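PDB 3VA7: KLLA0E08119p from Kluyveromyces lactis, which probably catalyses the ATP-driven, biotin-dependent carboxylation of urea to urea-1-carboxylate, the first step of urea breakdown by the allophanate route. Local coordinates for residues S455-F458 / K462-T465; R703-K708 / A1147-S1152; D1193-I1198 / G1213-I1218. All blocks are in the same frame, centred on the assembly; numbering follows the deposited sequence.

The contacts lie in different parts of a biotin-dependent carboxylase. Interaction 1 lies in the C-terminal part of the biotin carboxylase region. Interaction 2 joins the carboxyltransferase region to the loop after helix 1133-1142. Interaction 3 is packing inside the biotin carrier domain, whose Lys1202 holds the biotin. Interaction 1 stands apart: its centre is about 68 Å from that of interaction 2 and about 56 Å from that of interaction 3. Interactions 2 and 3 are closer, with centres about 28 Å and nearest atoms about 10 Å apart, but they do not touch. In this structure the biotin group lies in a pocket lined by carboxyltransferase residues, about 12 Å from the side chain of Ile705.

Interaction 1. Residues S455-F458 / K462-T465; sequences SKMF and KVAT
The carbonyl of Met457 accepts from the amide five residues on, Lys462 N to Met457 O at 3.3 Å, a 6→1 backbone bond at the C-terminal end of helix 456-460. This helix lies in the C-terminal part of the biotin carboxylase region. The bond is bent, with an N-H...O angle of 138°, and the donor lies above the carbonyl plane. It forms where the chain leaves the helix, and Lys462 and Val463 pass beside Met457.

Met457 has the largest share of the contact. Its CG is anti to the backbone N (chi1 -177°), which lays it near the carbonyl oxygen of Lys462. The chain then bends at chi2 and chi3. The sulfur SD meets Val463 CG1 at 3.9 Å, the two side chains crossing at about a right angle. The same CG1 methyl reaches the edge of the Phe458 ring, near the ring plane. Val463 CG1 is thus shared between a thioether and an aromatic edge.

Leu259 of strand 249-261 touches Met457, Phe458 and Val463, and Phe458 also touches Ile267, so the helix and the loop after it both pack on the large antiparallel sheet. The Phe458 ring also makes a cation-pi contact with Arg423.

The start of the helix is capped. Ser455 is the N-cap residue, and its OG accepts a nearly straight bond from Phe458 N at 3.1 Å.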
loop_
_atom_site.group_PDB
_atom_site.type_symbol
_atom_site.label_atom_id
_atom_site.label_comp_id
_atom_site.label_asym_id
_atom_site.label_seq_id
_atom_site.Cartn_x
_atom_site.Cartn_y
_atom_site.Cartn_z
ATOM N N SER A 455 -3.933 -29.216 -16.179
ATOM C CA SER A 455 -3.033 -30.190 -16.757
ATOM C C SER A 455 -3.778 -31.271 -17.536
ATOM O O SER A 455 -4.993 -31.480 -17.351
ATOM C CB SER A 455 -2.141 -30.788 -15.669
ATOM O OG SER A 455 -2.929 -31.369 -14.657
ATOM N N LYS A 456 -3.045 -31.931 -18.432
ATOM C CA LYS A 456 -3.568 -33.067 -19.169
ATOM C C LYS A 456 -3.722 -34.175 -18.117
ATOM O O LYS A 456 -4.776 -34.837 -18.042
ATOM C CB LYS A 456 -2.593 -33.445 -20.306
ATOM C CG LYS A 456 -3.017 -34.589 -21.276
ATOM C CD LYS A 456 -3.867 -34.064 -22.451
ATOM C CE LYS A 456 -3.340 -34.615 -23.814
ATOM N NZ LYS A 456 -4.225 -34.213 -24.964
ATOM N N MET A 457 -2.693 -34.317 -17.269
ATOM C CA MET A 457 -2.736 -35.227 -16.131
ATOM C C MET A 457 -4.080 -35.182 -15.423
ATOM O O MET A 457 -4.860 -36.136 -15.490
ATOM C CB MET A 457 -1.628 -34.895 -15.144
ATOM C CG MET A 457 -1.551 -35.853 -13.931
ATOM S SD MET A 457 -2.550 -35.388 -12.502
ATOM C CE MET A 457 -1.769 -33.844 -11.976
ATOM N N PHE A 458 -4.378 -34.068 -14.772
ATOM C CA PHE A 458 -5.585 -34.027 -13.994
ATOM C C PHE A 458 -6.781 -34.434 -14.820
ATOM O O PHE A 458 -7.611 -35.164 -14.333
ATOM C CB PHE A 458 -5.812 -32.663 -13.357
ATOM C CG PHE A 458 -6.954 -32.635 -12.378
ATOM C CD1 PHE A 458 -7.937 -31.655 -12.469
ATOM C CD2 PHE A 458 -7.048 -33.586 -11.365
ATOM C CE1 PHE A 458 -8.978 -31.615 -11.570
ATOM C CE2 PHE A 458 -8.087 -33.567 -10.455
ATOM C CZ PHE A 458 -9.050 -32.590 -10.551
ATOM N N LYS A 462 -5.009 -39.261 -14.529
ATOM C CA LYS A 462 -3.797 -40.004 -14.169
ATOM C C LYS A 462 -3.173 -39.443 -12.882
ATOM O O LYS A 462 -2.016 -39.042 -12.855
ATOM C CB LYS A 462 -2.787 -40.119 -15.340
ATOM C CG LYS A 462 -3.427 -40.163 -16.755
ATOM C CD LYS A 462 -3.068 -41.469 -17.531
ATOM C CE LYS A 462 -1.528 -41.775 -17.639
ATOM N NZ LYS A 462 -0.949 -41.637 -19.017
ATOM N N VAL A 463 -3.977 -39.451 -11.821
ATOM C CA VAL A 463 -3.646 -38.927 -10.480
ATOM C C VAL A 463 -3.111 -40.007 -9.532
ATOM O O VAL A 463 -3.656 -41.099 -9.458
ATOM C CB VAL A 463 -4.922 -38.292 -9.772
ATOM C CG1 VAL A 463 -5.479 -37.125 -10.553
ATOM C CG2 VAL A 463 -6.046 -39.334 -9.543
ATOM N N ALA A 464 -2.071 -39.692 -8.778
ATOM C CA ALA A 464 -1.588 -40.610 -7.762
ATOM C C ALA A 464 -0.926 -39.822 -6.649
ATOM O O ALA A 464 -0.469 -38.722 -6.878
ATOM C CB ALA A 464 -0.624 -41.571 -8.358
ATOM N N THR A 465 -0.877 -40.395 -5.452
ATOM C CA THR A 465 -0.269 -39.764 -4.284
ATOM C C THR A 465 1.148 -39.232 -4.591
ATOM O O THR A 465 1.758 -38.480 -3.802
ATOM C CB THR A 465 -0.329 -40.733 -3.046
ATOM O OG1 THR A 465 -1.704 -41.066 -2.760
ATOM C CG2 THR A 465 0.278 -40.107 -1.786
#

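Interaction 2. Residues R703-K708 / A1147-S1152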
loop_
_atom_site.group_PDB
_atom_site.type_symbol
_atom_site.label_atom_id
_atom_site.label_comp_id
_atom_site.label_asym_id
_atom_site.label_seq_id
_atom_site.Cartn_x
_atom_site.Cartn_y
_atom_site.Cartn_z
ATOM N N ARG A 703 16.242 18.214 -4.303
ATOM C CA ARG A 703 16.662 19.396 -3.543
ATOM C C ARG A 703 17.913 20.122 -4.177
ATOM O O ARG A 703 18.794 19.491 -4.786
ATOM C CB ARG A 703 16.851 18.970 -2.084
ATOM C CG ARG A 703 17.374 20.026 -1.141
ATOM C CD ARG A 703 16.343 21.119 -0.880
ATOM N NE ARG A 703 15.271 20.663 -0.000
ATOM C CZ ARG A 703 14.323 21.459 0.476
ATOM N NH1 ARG A 703 14.276 22.739 0.118
ATOM N NH2 ARG A 703 13.401 20.976 1.284
ATOM N N LEU A 704 17.965 21.445 -4.063
ATOM C CA LEU A 704 18.993 22.220 -4.800
ATOM C C LEU A 704 19.818 23.063 -3.849
ATOM O O LEU A 704 19.299 23.546 -2.832
ATOM C CB LEU A 704 18.352 23.137 -5.862
ATOM C CG LEU A 704 17.511 22.440 -6.955
ATOM C CD1 LEU A 704 16.857 23.427 -7.865
ATOM C CD2 LEU A 704 18.296 21.427 -7.782
ATOM N N ILE A 705 21.099 23.229 -4.161
ATOM C CA ILE A 705 21.941 24.131 -3.406
ATOM C C ILE A 705 22.306 25.290 -4.341
ATOM O O ILE A 705 22.789 25.065 -5.456
ATOM C CB ILE A 705 23.250 23.426 -2.902
ATOM C CG1 ILE A 705 22.920 22.140 -2.096
ATOM C CG2 ILE A 705 24.054 24.398 -2.015
ATOM C CD1 ILE A 705 23.951 20.974 -2.202
ATOM N N GLY A 706 22.075 26.515 -3.886
ATOM C CA GLY A 706 22.542 27.684 -4.597
ATOM C C GLY A 706 22.235 28.975 -3.874
ATOM O O GLY A 706 22.120 29.014 -2.640
ATOM N N PRO A 707 22.077 30.053 -4.624
ATOM C CA PRO A 707 22.023 31.378 -3.977
ATOM C C PRO A 707 20.795 31.534 -3.118
ATOM O O PRO A 707 19.749 31.024 -3.460
ATOM C CB PRO A 707 21.956 32.349 -5.155
ATOM C CG PRO A 707 21.368 31.501 -6.347
ATOM C CD PRO A 707 21.659 30.048 -6.043
ATOM N N LYS A 708 20.920 32.278 -2.034
ATOM C CA LYS A 708 19.862 32.430 -1.057
ATOM C C LYS A 708 18.934 33.526 -1.485
ATOM O O LYS A 708 19.375 34.464 -2.051
ATOM C CB LYS A 708 20.468 32.711 0.328
ATOM C CG LYS A 708 21.405 31.589 0.822
ATOM C CD LYS A 708 20.775 30.149 0.753
ATOM C CE LYS A 708 21.826 29.035 0.909
ATOM N NZ LYS A 708 22.769 29.254 2.090
ATOM N N ALA A 1147 22.961 26.891 7.652
ATOM C CA ALA A 1147 24.395 26.830 7.323
ATOM C C ALA A 1147 24.668 25.944 6.117
ATOM O O ALA A 1147 23.978 24.942 5.906
ATOM C CB ALA A 1147 25.203 26.330 8.513
ATOM N N GLU A 1148 25.675 26.312 5.325
ATOM C CA GLU A 1148 26.088 25.503 4.187
ATOM C C GLU A 1148 26.578 24.189 4.730
ATOM O O GLU A 1148 27.255 24.185 5.753
ATOM C CB GLU A 1148 27.230 26.185 3.419
ATOM C CG GLU A 1148 26.837 27.509 2.715
ATOM C CD GLU A 1148 25.780 27.329 1.599
ATOM O OE1 GLU A 1148 26.064 26.624 0.595
ATOM O OE2 GLU A 1148 24.678 27.917 1.725
ATOM N N LEU A 1149 26.227 23.086 4.074
ATOM C CA LEU A 1149 26.767 21.773 4.426
ATOM C C LEU A 1149 28.307 21.849 4.502
ATOM O O LEU A 1149 28.921 22.727 3.870
ATOM C CB LEU A 1149 26.342 20.709 3.392
ATOM C CG LEU A 1149 24.919 20.566 2.799
ATOM C CD1 LEU A 1149 24.945 19.679 1.552
ATOM C CD2 LEU A 1149 23.890 20.035 3.803
ATOM N N LYS A 1150 28.923 20.951 5.284
ATOM C CA LYS A 1150 30.403 20.827 5.359
ATOM C C LYS A 1150 31.060 20.369 4.019
ATOM O O LYS A 1150 30.488 19.569 3.269
ATOM C CB LYS A 1150 30.822 19.891 6.512
ATOM C CG LYS A 1150 30.448 20.348 7.961
ATOM C CD LYS A 1150 31.608 21.040 8.724
ATOM C CE LYS A 1150 32.622 20.035 9.328
ATOM N NZ LYS A 1150 34.021 20.597 9.422
ATOM N N LYS A 1151 32.247 20.899 3.713
ATOM C CA LYS A 1151 33.067 20.401 2.593
ATOM C C LYS A 1151 33.747 19.120 3.095
ATOM O O LYS A 1151 34.172 19.067 4.254
ATOM C CB LYS A 1151 34.118 21.445 2.127
ATOM C CG LYS A 1151 34.050 22.843 2.829
ATOM C CD LYS A 1151 34.496 24.046 1.952
ATOM C CE LYS A 1151 33.290 24.694 1.247
ATOM N NZ LYS A 1151 33.498 26.116 0.807
ATOM N N SER A 1152 33.825 18.094 2.246
ATOM C CA SER A 1152 34.393 16.781 2.653
ATOM C C SER A 1152 35.855 16.797 3.185
ATOM O O SER A 1152 36.825 16.989 2.441
ATOM C CB SER A 1152 34.205 15.720 1.547
ATOM O OG SER A 1152 32.921 15.103 1.633
HETATM O O HOH W 1 24.760 28.448 -1.550
#
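Lys708 and Glu1148 form a salt bridge between the carboxyltransferase region and the loop that follows helix 1133-1142. The first segment is the end of strand 701-705 and the residues after it. The second is irregular and lies between helix 1133-1142 and strand 1168-1171, a strand of the carrier sandwich, so the contact ties this linker to the carboxyltransferase surface.

The charged pair comes first. The two side chains approach from opposite directions, and Lys708 NZ meets Glu1148 OE2. The modelled NZ to OE2 separation of 2.4 Å is very short and doubtful at this resolution, so the exact geometry of the salt bridge carries no weight. The Glu1148 chain is bent at chi2 (-64°), which folds the carboxylate back toward Lys708.

A water makes the second polar link. It donates to Gly706 O at 2.9 Å and to Glu1148 OE1 at 3.1 Å. The two carboxylate oxygens therefore divide the work, OE2 to the lysine and OE1 to the water. The methyl Ile705 CG2 lies beside OE1 of Glu1148, at 4.0 Å.

Around the contact, Arg703 NH1 bonds to Thr739 OG1, and Thr739 lines the biotin pocket. Lys708 also touches Ala1145, earlier in the linker.

The apolar part is small. Ile705 points toward the linker, and its methyl CD1 packs on Leu1149 CD1 at 4.1 Å.

Interaction 3. Residues D1193-I1198 / G1213-I1218; sequences DGVIII and GKVYKI
The biotin carrier domain is a flattened beta sandwich of two four-stranded antiparallel sheets, and Val1195, Ile1196, Val1215 and Ile1218 meet in its core. Strand 1194-1198 belongs to one sheet and strand 1213-1218 to the other. They face each other across the interior rather than pairing edge to edge. Their axes come within 9.1 Å and run nearly parallel, at 14°. The contact is made by apolar side chains.

Two classic beta bulges explain which residues turn inward. Val1195 and Ile1196 both face Val1207 in one bulge, so two successive side chains point toward the opposite sheet. Tyr1216 and Lys1217 both face Val1234 in the other. This bulge separates Val1215 from Ile1218, and both of these point into the sandwich.

Ile1218 touches both Val1195 and Ile1196. It slides past them in the opposite direction, and both branches at its CB are used. Its CG1, anti to the carbonyl carbon (chi1 -82°), lies between Val1195 CG1, at 4.2 Å, and Ile1196 CG2. Its CG2, anti to the backbone N, also meets Ile1196 CG2. Val1195 CG1 also approaches Val1215 CG1, more loosely, at 4.4 Å.

Ala1233 and Val1232 of strand 1231-1235 touch Val1195 and Ile1196 respectively and add to the same core. Strand 1194-1200 runs on to the turn bearing Lys1202, the residue that holds the biotin, so the same strand that packs here leads to the biotin-bearing turn. On the Ile1196 side, the methyls Ile1196 CG2 and Ile1218 CG2 are 4.1 Å apart.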
loop_
_atom_site.group_PDB
_atom_site.type_symbol
_atom_site.label_atom_id
_atom_site.label_comp_id
_atom_site.label_asym_id
_atom_site.label_seq_id
_atom_site.Cartn_x
_atom_site.Cartn_y
_atom_site.Cartn_z
ATOM N N ASP A 1193 25.082 -6.850 10.796
ATOM C CA ASP A 1193 25.001 -5.839 11.844
ATOM C C ASP A 1193 25.408 -4.424 11.422
ATOM O O ASP A 1193 26.422 -4.211 10.720
ATOM C CB ASP A 1193 25.865 -6.274 13.026
ATOM C CG ASP A 1193 25.192 -7.336 13.909
ATOM O OD1 ASP A 1193 24.148 -7.954 13.548
ATOM O OD2 ASP A 1193 25.745 -7.547 15.005
ATOM N N GLY A 1194 24.620 -3.452 11.880
ATOM C CA GLY A 1194 24.834 -2.079 11.469
ATOM C C GLY A 1194 26.032 -1.473 12.146
ATOM O O GLY A 1194 26.310 -1.835 13.261
ATOM N N VAL A 1195 26.727 -0.540 11.489
ATOM C CA VAL A 1195 27.891 0.134 12.098
ATOM C C VAL A 1195 27.696 1.617 12.218
ATOM O O VAL A 1195 27.892 2.169 13.303
ATOM C CB VAL A 1195 29.185 -0.045 11.305
ATOM C CG1 VAL A 1195 30.385 0.576 12.093
ATOM C CG2 VAL A 1195 29.414 -1.529 10.939
ATOM N N ILE A 1196 27.359 2.261 11.088
ATOM C CA ILE A 1196 26.968 3.671 11.086
ATOM C C ILE A 1196 25.702 4.016 10.266
ATOM O O ILE A 1196 25.264 3.250 9.408
ATOM C CB ILE A 1196 28.126 4.599 10.682
ATOM C CG1 ILE A 1196 28.285 4.614 9.159
ATOM C CG2 ILE A 1196 29.404 4.226 11.393
ATOM C CD1 ILE A 1196 28.403 5.995 8.596
ATOM N N ILE A 1197 25.110 5.175 10.562
ATOM C CA ILE A 1197 23.935 5.649 9.853
ATOM C C ILE A 1197 24.164 7.001 9.136
ATOM O O ILE A 1197 24.713 7.964 9.688
ATOM C CB ILE A 1197 22.724 5.728 10.786
ATOM C CG1 ILE A 1197 22.346 4.350 11.360
ATOM C CG2 ILE A 1197 21.531 6.230 10.069
ATOM C CD1 ILE A 1197 21.298 4.470 12.511
ATOM N N ILE A 1198 23.697 7.057 7.898
ATOM C CA ILE A 1198 23.831 8.235 7.030
ATOM C C ILE A 1198 22.413 8.663 6.777
ATOM O O ILE A 1198 21.489 7.848 6.859
ATOM C CB ILE A 1198 24.644 7.734 5.726
ATOM C CG1 ILE A 1198 26.148 7.724 6.018
ATOM C CG2 ILE A 1198 24.329 8.389 4.380
ATOM C CD1 ILE A 1198 26.590 8.881 6.877
ATOM N N GLY A 1213 33.545 -9.419 13.302
ATOM C CA GLY A 1213 34.777 -8.728 13.763
ATOM C C GLY A 1213 34.558 -7.676 14.855
ATOM O O GLY A 1213 33.488 -7.616 15.447
ATOM N N LYS A 1214 35.577 -6.863 15.126
ATOM C CA LYS A 1214 35.533 -5.818 16.144
ATOM C C LYS A 1214 35.675 -4.498 15.456
ATOM O O LYS A 1214 36.576 -4.332 14.618
ATOM C CB LYS A 1214 36.749 -5.884 17.086
ATOM C CG LYS A 1214 36.578 -6.512 18.476
ATOM C CD LYS A 1214 37.868 -6.307 19.321
ATOM C CE LYS A 1214 38.148 -7.501 20.255
ATOM N NZ LYS A 1214 39.592 -7.506 20.639
ATOM N N VAL A 1215 34.856 -3.528 15.858
ATOM C CA VAL A 1215 34.937 -2.186 15.274
ATOM C C VAL A 1215 36.222 -1.506 15.685
ATOM O O VAL A 1215 36.395 -1.129 16.838
ATOM C CB VAL A 1215 33.736 -1.294 15.673
ATOM C CG1 VAL A 1215 33.758 0.029 14.884
ATOM C CG2 VAL A 1215 32.428 -2.065 15.470
ATOM N N TYR A 1216 37.124 -1.352 14.727
ATOM C CA TYR A 1216 38.417 -0.720 15.027
ATOM C C TYR A 1216 38.368 0.797 15.000
ATOM O O TYR A 1216 38.846 1.445 15.925
ATOM C CB TYR A 1216 39.564 -1.263 14.140
ATOM C CG TYR A 1216 40.943 -0.650 14.461
ATOM C CD1 TYR A 1216 41.426 -0.570 15.793
ATOM C CD2 TYR A 1216 41.758 -0.140 13.437
ATOM C CE1 TYR A 1216 42.683 0.016 16.074
ATOM C CE2 TYR A 1216 43.004 0.434 13.710
ATOM C CZ TYR A 1216 43.461 0.508 15.012
ATOM O OH TYR A 1216 44.689 1.083 15.247
ATOM N N LYS A 1217 37.809 1.349 13.924
ATOM C CA LYS A 1217 37.625 2.794 13.793
ATOM C C LYS A 1217 36.339 3.159 13.045
ATOM O O LYS A 1217 35.912 2.455 12.115
ATOM C CB LYS A 1217 38.839 3.436 13.116
ATOM C CG LYS A 1217 38.891 4.974 13.219
ATOM C CD LYS A 1217 39.854 5.554 12.184
ATOM C CE LYS A 1217 40.472 6.844 12.663
ATOM N NZ LYS A 1217 41.424 7.327 11.619
ATOM N N ILE A 1218 35.750 4.279 13.480
ATOM C CA ILE A 1218 34.599 4.900 12.851
ATOM C C ILE A 1218 35.002 6.300 12.412
ATOM O O ILE A 1218 35.293 7.166 13.257
ATOM C CB ILE A 1218 33.421 4.949 13.834
ATOM C CG1 ILE A 1218 32.693 3.614 13.840
ATOM C CG2 ILE A 1218 32.409 6.015 13.437
ATOM C CD1 ILE A 1218 31.806 3.462 15.026
#